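Local coordinates for protein lysine-sensitive aspartokinase 3 (Escherichia coli, PDB 2J0W) that catalyses the ATP-dependent phosphorylation of L-aspartate to 4-phospho-L-aspartate, the first step toward lysine, under allosteric feedback inhibition by lysine, at residues V49-G54 / V97-A102; Q138-R143 / G177-Q182; L196-S201 / G357-G362; G225-D230 / A237-E242; E384-V389 / C428-G433. All blocks are in the same frame, centred on the assembly; numbering follows the deposited sequence.

Interaction 1 (V49-G54 / V97-A102); sequences VALAEG and VLAEAA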
# COMPACT_ATOMS: atom_id res chain seq x y z
N VAL A 49 -6.33 27.53 -23.45
CA VAL A 49 -5.59 27.34 -22.22
C VAL A 49 -4.26 28.11 -22.28
O VAL A 49 -3.83 28.71 -21.29
CB VAL A 49 -5.32 25.84 -21.95
CG1 VAL A 49 -4.21 25.67 -20.91
CG2 VAL A 49 -6.60 25.18 -21.47
N ALA A 50 -3.62 28.13 -23.44
CA ALA A 50 -2.36 28.85 -23.56
C ALA A 50 -2.60 30.34 -23.34
O ALA A 50 -1.73 31.05 -22.83
CB ALA A 50 -1.75 28.61 -24.92
N LEU A 51 -3.78 30.82 -23.74
CA LEU A 51 -4.13 32.23 -23.58
C LEU A 51 -4.46 32.59 -22.13
O LEU A 51 -4.20 33.70 -21.68
CB LEU A 51 -5.29 32.59 -24.48
CG LEU A 51 -4.97 32.68 -25.97
CD1 LEU A 51 -6.27 32.78 -26.75
CD2 LEU A 51 -4.08 33.89 -26.22
N ALA A 52 -5.03 31.64 -21.39
CA ALA A 52 -5.37 31.88 -20.00
C ALA A 52 -4.11 31.83 -19.14
O ALA A 52 -4.17 32.01 -17.93
CB ALA A 52 -6.40 30.86 -19.52
N GLU A 53 -2.97 31.57 -19.76
CA GLU A 53 -1.72 31.54 -19.01
C GLU A 53 -1.10 32.93 -18.96
O GLU A 53 -0.23 33.20 -18.14
CB GLU A 53 -0.73 30.57 -19.63
CG GLU A 53 -0.93 29.14 -19.17
CD GLU A 53 -0.02 28.17 -19.87
OE1 GLU A 53 -0.09 26.97 -19.55
OE2 GLU A 53 0.77 28.61 -20.75
N GLY A 54 -1.58 33.80 -19.84
CA GLY A 54 -1.04 35.15 -19.91
C GLY A 54 0.06 35.21 -20.95
O GLY A 54 1.20 34.86 -20.68
N VAL A 97 -10.70 40.11 -24.93
CA VAL A 97 -10.54 40.93 -23.72
C VAL A 97 -10.07 40.10 -22.54
O VAL A 97 -9.24 40.56 -21.75
CB VAL A 97 -11.84 41.68 -23.31
CG1 VAL A 97 -11.47 42.85 -22.37
CG2 VAL A 97 -12.56 42.20 -24.54
N LEU A 98 -10.60 38.88 -22.41
CA LEU A 98 -10.18 38.01 -21.31
C LEU A 98 -8.69 37.68 -21.46
O LEU A 98 -7.94 37.68 -20.47
CB LEU A 98 -11.01 36.72 -21.29
CG LEU A 98 -12.49 36.90 -20.91
CD1 LEU A 98 -13.22 35.58 -20.99
CD2 LEU A 98 -12.59 37.48 -19.50
N ALA A 99 -8.26 37.41 -22.69
CA ALA A 99 -6.86 37.09 -22.92
C ALA A 99 -6.02 38.29 -22.51
O ALA A 99 -4.90 38.13 -22.02
CB ALA A 99 -6.63 36.76 -24.37
N GLU A 100 -6.56 39.50 -22.69
CA GLU A 100 -5.82 40.70 -22.31
C GLU A 100 -5.71 40.78 -20.80
O GLU A 100 -4.71 41.25 -20.26
CB GLU A 100 -6.50 41.97 -22.83
CG GLU A 100 -5.96 43.23 -22.16
CD GLU A 100 -6.39 44.51 -22.85
OE1 GLU A 100 -7.52 44.54 -23.40
OE2 GLU A 100 -5.61 45.49 -22.85
N ALA A 101 -6.75 40.31 -20.11
CA ALA A 101 -6.74 40.33 -18.65
C ALA A 101 -5.80 39.27 -18.13
O ALA A 101 -5.06 39.50 -17.17
CB ALA A 101 -8.14 40.11 -18.11
N ALA A 102 -5.83 38.09 -18.76
CA ALA A 102 -4.97 37.00 -18.34
C ALA A 102 -3.51 37.45 -18.39
O ALA A 102 -2.69 37.04 -17.58
CB ALA A 102 -5.18 35.78 -19.24
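L51 and A99 supply the apolar share of this contact, the CD2 methyl of L51 lying 4.3 Å from A99 CB. The leucine branch lies between A99 and helix 57-75, where it packs on R60, K63, L64 and I67. Both segments belong to the helical part of the amino acid kinase domain: helix 44-51 runs out here beside the last turns of helix 82-102, and A52 and L98 rest in turn on helix 108-131. A second kind of contact is methyl against backbone. A102 points its CB at segment 49-54, where it sits 3.4 Å from L51 O and 4.0 Å from A52 CA. Backbone meets backbone at G54, whose CA lies 3.4 Å from A102 O; its positive phi of 94° marks the departure from helical geometry. No hydrogen bond spans the two segments. The polar order is local instead, a type I turn from L51 to G54 in which G54 N donates to L51 O at 3.2 Å, which puts one carbonyl oxygen in contact with both its own turn and the A102 methyl.

Interaction 2 (Q138-R143 / G177-Q182); sequences QWFDVR and GLVITQ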
# COMPACT_ATOMS: atom_id res chain seq x y z
N GLN A 138 -32.29 22.82 -31.10
CA GLN A 138 -32.03 24.02 -30.31
C GLN A 138 -30.78 23.94 -29.44
O GLN A 138 -30.38 22.88 -28.96
CB GLN A 138 -33.27 24.38 -29.48
CG GLN A 138 -33.85 23.21 -28.68
CD GLN A 138 -35.14 23.58 -28.00
OE1 GLN A 138 -35.21 24.59 -27.28
NE2 GLN A 138 -36.18 22.76 -28.21
N TRP A 139 -30.18 25.11 -29.24
CA TRP A 139 -28.97 25.26 -28.45
C TRP A 139 -29.37 25.39 -26.98
O TRP A 139 -30.37 26.03 -26.67
CB TRP A 139 -28.23 26.51 -28.92
CG TRP A 139 -26.90 26.75 -28.27
CD1 TRP A 139 -25.69 26.24 -28.66
CD2 TRP A 139 -26.64 27.58 -27.14
NE1 TRP A 139 -24.70 26.70 -27.82
CE2 TRP A 139 -25.26 27.53 -26.88
CE3 TRP A 139 -27.46 28.37 -26.30
CZ2 TRP A 139 -24.66 28.23 -25.82
CZ3 TRP A 139 -26.86 29.07 -25.25
CH2 TRP A 139 -25.47 28.99 -25.02
N PHE A 140 -28.58 24.78 -26.09
CA PHE A 140 -28.86 24.85 -24.66
C PHE A 140 -27.57 25.02 -23.87
O PHE A 140 -26.57 24.36 -24.15
CB PHE A 140 -29.56 23.58 -24.19
CG PHE A 140 -30.02 23.64 -22.77
CD1 PHE A 140 -31.12 24.42 -22.42
CD2 PHE A 140 -29.36 22.94 -21.78
CE1 PHE A 140 -31.55 24.51 -21.09
CE2 PHE A 140 -29.78 23.02 -20.44
CZ PHE A 140 -30.87 23.80 -20.10
N ASP A 141 -27.60 25.89 -22.86
CA ASP A 141 -26.44 26.17 -22.01
C ASP A 141 -26.36 25.26 -20.77
O ASP A 141 -26.99 25.56 -19.75
CB ASP A 141 -26.50 27.64 -21.56
CG ASP A 141 -25.26 28.09 -20.81
OD1 ASP A 141 -24.61 27.26 -20.14
OD2 ASP A 141 -24.94 29.30 -20.89
N VAL A 142 -25.59 24.17 -20.84
CA VAL A 142 -25.52 23.25 -19.70
C VAL A 142 -25.33 23.95 -18.39
O VAL A 142 -25.78 23.46 -17.36
CB VAL A 142 -24.36 22.24 -19.77
CG1 VAL A 142 -24.81 20.97 -20.45
CG2 VAL A 142 -23.16 22.86 -20.43
N ARG A 143 -24.67 25.10 -18.40
CA ARG A 143 -24.45 25.80 -17.15
C ARG A 143 -25.73 26.03 -16.36
O ARG A 143 -25.69 26.16 -15.14
CB ARG A 143 -23.70 27.10 -17.42
CG ARG A 143 -22.30 26.83 -17.93
CD ARG A 143 -21.57 28.11 -18.23
NE ARG A 143 -22.19 28.81 -19.35
CZ ARG A 143 -21.73 29.95 -19.86
NH1 ARG A 143 -20.65 30.53 -19.35
NH2 ARG A 143 -22.38 30.51 -20.86
N GLY A 177 -38.05 18.91 -28.94
CA GLY A 177 -37.25 18.44 -30.05
C GLY A 177 -35.82 18.11 -29.68
O GLY A 177 -35.55 17.59 -28.60
N LEU A 178 -34.90 18.44 -30.57
CA LEU A 178 -33.50 18.15 -30.35
C LEU A 178 -32.80 19.22 -29.54
O LEU A 178 -33.14 20.41 -29.61
CB LEU A 178 -32.79 17.97 -31.68
CG LEU A 178 -31.67 16.95 -31.61
CD1 LEU A 178 -32.21 15.65 -31.01
CD2 LEU A 178 -31.10 16.71 -33.00
N VAL A 179 -31.81 18.79 -28.76
CA VAL A 179 -31.07 19.70 -27.91
C VAL A 179 -29.57 19.49 -27.98
O VAL A 179 -29.06 18.41 -27.75
CB VAL A 179 -31.54 19.55 -26.47
CG1 VAL A 179 -30.77 20.50 -25.56
CG2 VAL A 179 -33.03 19.81 -26.40
N ILE A 180 -28.87 20.56 -28.33
CA ILE A 180 -27.43 20.51 -28.44
C ILE A 180 -26.87 21.36 -27.30
O ILE A 180 -27.27 22.52 -27.12
CB ILE A 180 -26.99 21.08 -29.80
CG1 ILE A 180 -27.78 20.37 -30.91
CG2 ILE A 180 -25.49 20.88 -30.01
CD1 ILE A 180 -27.81 18.88 -30.75
N THR A 181 -25.98 20.77 -26.52
CA THR A 181 -25.38 21.51 -25.41
C THR A 181 -23.90 21.17 -25.29
O THR A 181 -23.37 20.37 -26.07
CB THR A 181 -26.13 21.22 -24.09
OG1 THR A 181 -25.64 22.09 -23.08
CG2 THR A 181 -25.97 19.74 -23.65
N GLN A 182 -23.22 21.77 -24.31
CA GLN A 182 -21.78 21.54 -24.15
C GLN A 182 -21.30 20.74 -22.96
O GLN A 182 -21.79 20.90 -21.84
CB GLN A 182 -21.07 22.90 -24.16
CG GLN A 182 -21.73 23.97 -23.32
CD GLN A 182 -23.04 24.47 -23.89
OE1 GLN A 182 -23.94 24.85 -23.14
NE2 GLN A 182 -23.16 24.47 -25.21
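Q138 pairs with V179 in a parallel bridge, its N donating to L178 O at 3.0 Å, while Q138 O receives I180 N at 2.8 Å. Its side chain starts between the backbone N and the carbonyl carbon (chi1 50°) and then runs extended, which lays CG beside V179 CG2 and sends NE2 on to E176. W139 pairs with I180; its indole crosses the side chain of Q182 at about a right angle, and NE1 is bonded to T123 of helix 108-131. F140 continues the pattern, with N donating to I180 O at 2.8 Å and CB packing 3.6 Å from V179 CG1, before the regular pairing gives way to side-chain bonds. T181 OG1 donates to F140 O at 2.7 Å from above the carbonyl plane, its chi1 of -172° setting the hydroxyl anti to the backbone N. D141 turns its carboxylate toward R143, in a salt bridge from R143 NH2 to D141 OD2 of 2.8 Å. V142 finally hands its N-H to Q182 OE1 at 2.9 Å, an amide brought round by a bend at chi2, with only a weak additional bond to T181 OG1. The Q182 side chain also lies beside that of the substrate-binding E119, so Q182 probably acts as a second-shell residue of the aspartate site. The whole is a beta-alpha-beta crossover, in which helix 159-176 links parallel neighbours 137-139 and 178-182 at one border of the kinase domain's central sheet.

Interaction 3 (L196-S201 / G357-G362); sequences LGRGGS and GSTSTG. With ASP (aspartic acid), chain B.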
# COMPACT_ATOMS: atom_id res chain seq x y z
N LEU A 196 -14.99 20.72 -15.74
CA LEU A 196 -14.82 19.44 -15.03
C LEU A 196 -13.42 18.84 -15.14
O LEU A 196 -13.14 17.81 -14.53
CB LEU A 196 -15.85 18.43 -15.55
CG LEU A 196 -17.29 18.96 -15.52
CD1 LEU A 196 -18.14 18.21 -16.53
CD2 LEU A 196 -17.85 18.84 -14.09
N GLY A 197 -12.53 19.49 -15.89
CA GLY A 197 -11.19 18.95 -16.03
C GLY A 197 -11.03 18.36 -17.43
O GLY A 197 -12.02 17.91 -18.01
N ARG A 198 -9.81 18.37 -17.96
CA ARG A 198 -9.56 17.86 -19.30
C ARG A 198 -10.31 16.56 -19.59
O ARG A 198 -10.39 15.69 -18.73
CB ARG A 198 -8.06 17.64 -19.51
CG ARG A 198 -7.19 18.87 -19.28
CD ARG A 198 -7.76 20.11 -19.98
NE ARG A 198 -7.85 19.95 -21.43
CZ ARG A 198 -6.93 20.37 -22.30
NH1 ARG A 198 -5.84 20.99 -21.87
NH2 ARG A 198 -7.12 20.18 -23.61
N GLY A 199 -10.86 16.45 -20.80
CA GLY A 199 -11.58 15.25 -21.17
C GLY A 199 -12.94 15.14 -20.52
O GLY A 199 -13.65 14.14 -20.68
N GLY A 200 -13.31 16.18 -19.79
CA GLY A 200 -14.56 16.21 -19.07
C GLY A 200 -15.82 16.13 -19.90
O GLY A 200 -16.92 15.94 -19.35
N SER A 201 -15.70 16.28 -21.21
CA SER A 201 -16.91 16.19 -22.02
C SER A 201 -17.51 14.78 -21.95
O SER A 201 -18.71 14.63 -22.16
CB SER A 201 -16.62 16.56 -23.48
OG SER A 201 -16.39 17.96 -23.60
N GLY A 357 -4.81 16.61 -14.11
CA GLY A 357 -5.89 16.46 -15.07
C GLY A 357 -6.74 17.73 -15.01
O GLY A 357 -7.83 17.80 -15.57
N SER A 358 -6.23 18.74 -14.32
CA SER A 358 -6.95 19.99 -14.19
C SER A 358 -6.86 20.79 -15.49
O SER A 358 -5.93 20.65 -16.26
CB SER A 358 -6.39 20.83 -13.06
OG SER A 358 -6.99 22.11 -13.09
N THR A 359 -7.87 21.64 -15.71
CA THR A 359 -7.94 22.47 -16.89
C THR A 359 -6.81 23.51 -16.87
O THR A 359 -6.34 23.95 -17.91
CB THR A 359 -9.29 23.19 -16.95
OG1 THR A 359 -10.33 22.21 -17.00
CG2 THR A 359 -9.38 24.09 -18.17
N SER A 360 -6.38 23.89 -15.68
CA SER A 360 -5.30 24.87 -15.57
C SER A 360 -3.95 24.18 -15.40
O SER A 360 -3.75 23.38 -14.48
CB SER A 360 -5.58 25.82 -14.40
OG SER A 360 -4.80 27.00 -14.53
N THR A 361 -3.02 24.50 -16.29
CA THR A 361 -1.67 23.95 -16.28
C THR A 361 -0.96 24.06 -14.93
O THR A 361 -0.61 23.05 -14.31
CB THR A 361 -0.78 24.65 -17.34
OG1 THR A 361 -1.39 25.90 -17.71
CG2 THR A 361 -0.60 23.77 -18.57
N GLY A 362 -0.76 25.30 -14.49
CA GLY A 362 -0.08 25.58 -13.24
C GLY A 362 -0.55 24.89 -11.97
O GLY A 362 -0.12 25.26 -10.88
N ASP B . -12.76 20.45 -24.44
CA ASP B . -12.11 19.89 -23.26
C ASP B . -10.68 19.50 -23.68
O ASP B . -10.27 19.86 -24.80
CB ASP B . -12.96 18.69 -22.73
CG ASP B . -13.02 17.43 -23.61
OD1 ASP B . -12.38 17.43 -24.71
OD2 ASP B . -13.72 16.42 -23.22
OXT ASP B . -9.98 18.78 -22.87
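R198 meets G357 through a weak backbone bond, R198 N to G357 O at 3.2 Å, at the type II turn G197-G200, part of the substrate site of the amino acid kinase domain. R198, G199 and S201 form the first shell round the bound aspartate. The ligand OXT lies at the guanidinium edge of R198, 2.8 Å from NE, and also accepts from R198 NH2 and from G199 N, so three N-H groups grip one oxygen. At the ligand's other end, S201 N, at the start of helix 200-211, donates to OD2 at 2.8 Å, and the helix end probably helps stabilise this carboxylate. E119 OE2 and T45 OG1 are hydrogen-bonded to the ligand as well. Bends at chi2 and chi3 (-47° and -60°) curl the arginine chain so that NE and NH2 face the ligand's alpha-carboxylate, and NH2 also bonds N46 OD1. From the ACT-containing region, the loop 357-362 backs the same arginine, S358 O lying 3.7 Å from its CG and T359 CA 3.9 Å from its CD. T359 OG1 is itself tied to T195 OG1 and G153 O, and it touches G197 CA at 3.5 Å.

Interaction 4 (G225-D230 / A237-E242); sequences GIYTTD and AKRIDE. With ADP (adenosine-5'-diphosphate), chain D.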
# COMPACT_ATOMS: atom_id res chain seq x y z
N GLY A 225 -13.97 2.17 -31.01
CA GLY A 225 -14.07 1.37 -29.79
C GLY A 225 -12.92 1.47 -28.80
O GLY A 225 -12.04 2.32 -28.93
N ILE A 226 -12.93 0.59 -27.80
CA ILE A 226 -11.89 0.53 -26.77
C ILE A 226 -10.96 -0.64 -27.13
O ILE A 226 -11.41 -1.77 -27.30
CB ILE A 226 -12.53 0.29 -25.37
CG1 ILE A 226 -13.55 1.38 -25.06
CG2 ILE A 226 -11.46 0.27 -24.29
CD1 ILE A 226 -14.34 1.13 -23.77
N TYR A 227 -9.66 -0.37 -27.24
CA TYR A 227 -8.71 -1.42 -27.60
C TYR A 227 -8.00 -2.02 -26.40
O TYR A 227 -8.19 -1.58 -25.28
CB TYR A 227 -7.67 -0.87 -28.57
CG TYR A 227 -8.21 -0.65 -29.95
CD1 TYR A 227 -9.41 0.03 -30.14
CD2 TYR A 227 -7.55 -1.14 -31.07
CE1 TYR A 227 -9.94 0.22 -31.40
CE2 TYR A 227 -8.07 -0.95 -32.35
CZ TYR A 227 -9.27 -0.27 -32.50
OH TYR A 227 -9.81 -0.08 -33.75
N THR A 228 -7.18 -3.03 -26.64
CA THR A 228 -6.43 -3.69 -25.58
C THR A 228 -5.28 -2.82 -25.09
O THR A 228 -4.48 -3.23 -24.25
CB THR A 228 -5.86 -5.04 -26.05
OG1 THR A 228 -5.01 -4.83 -27.18
CG2 THR A 228 -6.99 -6.00 -26.41
N THR A 229 -5.20 -1.61 -25.64
CA THR A 229 -4.18 -0.66 -25.24
C THR A 229 -4.17 0.46 -26.27
O THR A 229 -4.66 0.28 -27.38
CB THR A 229 -2.79 -1.31 -25.14
OG1 THR A 229 -1.94 -0.49 -24.33
CG2 THR A 229 -2.18 -1.44 -26.50
N ASP A 230 -3.61 1.60 -25.90
CA ASP A 230 -3.56 2.74 -26.79
C ASP A 230 -3.00 2.33 -28.16
O ASP A 230 -1.84 1.91 -28.27
CB ASP A 230 -2.68 3.85 -26.17
CG ASP A 230 -2.86 5.19 -26.86
OD1 ASP A 230 -2.86 5.23 -28.11
OD2 ASP A 230 -2.98 6.21 -26.15
N ALA A 237 -2.59 -3.40 -31.60
CA ALA A 237 -3.62 -3.39 -30.57
C ALA A 237 -4.91 -3.93 -31.14
O ALA A 237 -5.34 -3.52 -32.22
CB ALA A 237 -3.84 -2.00 -30.07
N LYS A 238 -5.54 -4.84 -30.41
CA LYS A 238 -6.79 -5.45 -30.84
C LYS A 238 -7.99 -4.69 -30.25
O LYS A 238 -7.92 -4.22 -29.12
CB LYS A 238 -6.89 -6.93 -30.37
CG LYS A 238 -5.59 -7.76 -30.37
CD LYS A 238 -4.99 -7.95 -31.76
CE LYS A 238 -3.71 -8.79 -31.72
NZ LYS A 238 -3.03 -8.83 -33.06
N ARG A 239 -9.07 -4.57 -31.02
CA ARG A 239 -10.27 -3.90 -30.51
C ARG A 239 -10.98 -4.85 -29.55
O ARG A 239 -10.84 -6.06 -29.65
CB ARG A 239 -11.27 -3.55 -31.62
CG ARG A 239 -12.50 -2.85 -31.07
CD ARG A 239 -13.81 -3.51 -31.45
NE ARG A 239 -14.36 -2.88 -32.64
CZ ARG A 239 -13.94 -3.12 -33.88
NH1 ARG A 239 -12.97 -4.00 -34.10
NH2 ARG A 239 -14.46 -2.45 -34.89
N ILE A 240 -11.75 -4.30 -28.62
CA ILE A 240 -12.48 -5.10 -27.65
C ILE A 240 -13.96 -4.85 -27.84
O ILE A 240 -14.49 -3.84 -27.39
CB ILE A 240 -12.11 -4.68 -26.23
CG1 ILE A 240 -10.62 -4.93 -26.01
CG2 ILE A 240 -13.01 -5.40 -25.23
CD1 ILE A 240 -10.15 -4.47 -24.66
N ASP A 241 -14.64 -5.78 -28.51
CA ASP A 241 -16.06 -5.61 -28.81
C ASP A 241 -16.99 -5.37 -27.62
O ASP A 241 -17.98 -4.65 -27.74
CB ASP A 241 -16.56 -6.80 -29.63
CG ASP A 241 -15.81 -6.97 -30.94
OD1 ASP A 241 -15.72 -5.98 -31.71
OD2 ASP A 241 -15.30 -8.08 -31.20
N GLU A 242 -16.70 -5.97 -26.47
CA GLU A 242 -17.57 -5.75 -25.32
C GLU A 242 -16.82 -5.95 -24.01
O GLU A 242 -16.01 -6.87 -23.90
CB GLU A 242 -18.79 -6.69 -25.38
CG GLU A 242 -19.87 -6.37 -24.36
CD GLU A 242 -21.04 -7.34 -24.40
OE1 GLU A 242 -20.82 -8.55 -24.20
OE2 GLU A 242 -22.18 -6.89 -24.64
PB ADP D . -12.09 12.63 -27.78
O1B ADP D . -12.98 11.89 -28.71
O2B ADP D . -12.01 14.10 -28.12
O3B ADP D . -12.53 12.44 -26.29
PA ADP D . -9.41 11.78 -27.04
O1A ADP D . -8.14 12.13 -27.71
O2A ADP D . -9.69 12.47 -25.74
O3A ADP D . -10.63 12.03 -28.00
O5' ADP D . -9.26 10.18 -26.88
C5' ADP D . -9.27 9.15 -27.92
C4' ADP D . -7.89 8.51 -27.90
O4' ADP D . -7.45 7.88 -26.66
C3' ADP D . -7.58 7.44 -28.92
O3' ADP D . -7.53 8.18 -30.17
C2' ADP D . -6.26 6.93 -28.39
O2' ADP D . -5.18 7.75 -28.80
C1' ADP D . -6.41 6.96 -26.92
N9 ADP D . -6.54 5.60 -26.22
C8 ADP D . -5.77 5.29 -25.15
N7 ADP D . -5.97 4.09 -24.64
C5 ADP D . -6.94 3.59 -25.42
C6 ADP D . -7.59 2.30 -25.37
N6 ADP D . -7.33 1.38 -24.50
N1 ADP D . -8.56 2.10 -26.36
C2 ADP D . -8.88 3.06 -27.33
N3 ADP D . -8.26 4.28 -27.38
C4 ADP D . -7.32 4.49 -26.42
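T228 N donates to K238 O at 2.8 Å, and I240 N returns the favour across the hairpin to I226 O at 2.9 Å. A longer bond, K238 N to T228 OG1 at 3.3 Å, adds a side-chain link; this hydroxyl is bonded to H444 NE2 too. Between these bonds Y227 turns its backbone to the nucleotide: Y227 N donates to ADP N1 at 2.8 Å, and Y227 O accepts from ADP N6 at 3.2 Å. One residue's backbone thus meets both N1 and N6 of the adenine, while segment 237-242 braces that residue. Packing follows. The tyrosine ring lies against the opposing strand, with R239 CB over its face, 4.0 Å from the ring centroid and 14° off the normal, a CH-pi contact, while A237 O sits near the ring edge. Because chi2 and chi3 bend the R239 chain, its guanidinium is turned within 17° of the ring plane, and NH2 goes on to G285 O. Farther along, T228 CG2 rests on I240 CG1 at 3.8 Å, and A237 CB touches T229 O at 3.6 Å. The hairpin forms one border of the central sheet: I226 packs on V289 of strand 287-290, T228 and I240 meet strand 299-313, and T229 leans on helix 436-448.

Interaction 5 (E384-V389 / C428-G433); sequences EGLALV and CFLVPG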
# COMPACT_ATOMS: atom_id res chain seq x y z
N GLU A 384 10.31 11.88 -9.96
CA GLU A 384 9.46 12.26 -11.08
C GLU A 384 9.82 11.56 -12.39
O GLU A 384 10.76 10.76 -12.44
CB GLU A 384 9.51 13.77 -11.31
CG GLU A 384 9.07 14.59 -10.11
CD GLU A 384 9.16 16.08 -10.38
OE1 GLU A 384 10.26 16.54 -10.76
OE2 GLU A 384 8.14 16.78 -10.20
N GLY A 385 9.06 11.85 -13.44
CA GLY A 385 9.33 11.25 -14.73
C GLY A 385 9.18 9.75 -14.69
O GLY A 385 9.92 9.02 -15.33
N LEU A 386 8.19 9.30 -13.93
CA LEU A 386 7.90 7.88 -13.79
C LEU A 386 6.55 7.63 -14.46
O LEU A 386 5.69 8.51 -14.44
CB LEU A 386 7.84 7.50 -12.31
CG LEU A 386 9.15 7.42 -11.52
CD1 LEU A 386 8.87 7.43 -10.03
CD2 LEU A 386 9.90 6.15 -11.92
N ALA A 387 6.38 6.45 -15.04
CA ALA A 387 5.14 6.09 -15.73
C ALA A 387 4.50 4.83 -15.15
O ALA A 387 5.18 3.84 -14.87
CB ALA A 387 5.42 5.90 -17.22
N LEU A 388 3.18 4.86 -14.96
CA LEU A 388 2.46 3.72 -14.41
C LEU A 388 1.96 2.78 -15.50
O LEU A 388 1.40 3.22 -16.51
CB LEU A 388 1.24 4.16 -13.60
CG LEU A 388 0.35 2.99 -13.14
CD1 LEU A 388 0.96 2.35 -11.93
CD2 LEU A 388 -1.05 3.47 -12.81
N VAL A 389 2.14 1.48 -15.29
CA VAL A 389 1.66 0.47 -16.23
C VAL A 389 0.68 -0.43 -15.47
O VAL A 389 1.00 -1.00 -14.43
CB VAL A 389 2.81 -0.38 -16.83
CG1 VAL A 389 2.22 -1.53 -17.65
CG2 VAL A 389 3.67 0.48 -17.73
N CYS A 428 -0.66 -3.06 -11.11
CA CYS A 428 0.08 -1.93 -11.66
C CYS A 428 1.51 -1.87 -11.19
O CYS A 428 1.89 -2.53 -10.22
CB CYS A 428 -0.60 -0.62 -11.28
SG CYS A 428 -2.37 -0.70 -11.40
N PHE A 429 2.30 -1.07 -11.88
CA PHE A 429 3.68 -0.88 -11.51
C PHE A 429 4.29 0.30 -12.24
O PHE A 429 3.80 0.72 -13.29
CB PHE A 429 4.47 -2.16 -11.74
CG PHE A 429 4.50 -2.62 -13.16
CD1 PHE A 429 5.57 -2.29 -13.98
CD2 PHE A 429 3.49 -3.42 -13.66
CE1 PHE A 429 5.63 -2.76 -15.30
CE2 PHE A 429 3.54 -3.90 -14.97
CZ PHE A 429 4.61 -3.57 -15.79
N LEU A 430 5.34 0.86 -11.66
CA LEU A 430 6.02 1.99 -12.25
C LEU A 430 7.29 1.55 -12.96
O LEU A 430 7.84 0.48 -12.68
CB LEU A 430 6.38 3.03 -11.17
CG LEU A 430 5.21 3.61 -10.35
CD1 LEU A 430 5.73 4.75 -9.46
CD2 LEU A 430 4.12 4.13 -11.28
N VAL A 431 7.73 2.38 -13.90
CA VAL A 431 8.96 2.17 -14.66
C VAL A 431 9.39 3.55 -15.13
O VAL A 431 8.55 4.43 -15.34
CB VAL A 431 8.73 1.26 -15.91
CG1 VAL A 431 8.15 -0.08 -15.48
CG2 VAL A 431 7.80 1.94 -16.90
N PRO A 432 10.70 3.78 -15.28
CA PRO A 432 11.12 5.11 -15.73
C PRO A 432 10.42 5.51 -17.03
O PRO A 432 10.28 4.70 -17.94
CB PRO A 432 12.64 4.96 -15.87
CG PRO A 432 12.81 3.49 -16.14
CD PRO A 432 11.85 2.87 -15.18
N GLY A 433 9.99 6.77 -17.09
CA GLY A 433 9.30 7.29 -18.26
C GLY A 433 9.78 6.85 -19.63
O GLY A 433 8.99 6.30 -20.41
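L386 and P432 begin an antiparallel pairing that continues through A387 with V431, L388 with L430, and V389 with F429. Backbone hydrogen bonds come first. A387 and V431 exchange two of them, A387 N to V431 O at 3.0 Å and V431 N to A387 O at 3.1 Å. V389 and F429 do likewise, with V389 N to F429 O at 2.7 Å the shortest of the set, and G433 N closes the end on G385 O at 2.9 Å, just where the chain turns a corner at G385. Weaker CA-H...O contacts fill the gaps, among them C428 CA to V389 O.

Aromatic contact is confined to the face that carries V389 and F429. A chi1 of 61° puts the phenylalanine CG between its backbone N and carbonyl carbon, swinging the ring alongside the valine so that V389 CB stands over one face, 4.0 Å from the centroid, in a CH-pi contact; L443 of helix 436-448 packs on both residues. On the other face leucines dominate: L388 CD1 touches C428 CB at 3.4 Å and L430 CD2 at 3.7 Å, and L386 meets L430 CD1 crosswise. F254 and L341 pack against this side, and strand 299-313 pairs with 386-393 at its other edge.

These paired strands belong to the regulatory ACT region required for homodimerization. With the polar work done by main chain and both faces hydrophobic, the pairing is consistent with a sheet interior covered by helix 436-448 on the V389 and F429 face and by F254 and L341 on the other.

From the N terminus, interaction 1 closes first, over a mostly helical excursion of 42 residues, and joins the ends of two helices. Interaction 2 follows in series, drawing together neighbouring strands at one border of the kinase domain's central sheet. Interaction 3 then opens a span of 155 residues and is a long-range tie between the kinase domain and the ACT-containing region; within that span the short hairpin of interaction 4 forms, at the far border of the same sheet. Interaction 5 comes last, wholly inside the regulatory region. No two of these loops cross. Interactions 1 and 3 touch, through a probable hydrogen bond between E53 OE1 and T361 OG1.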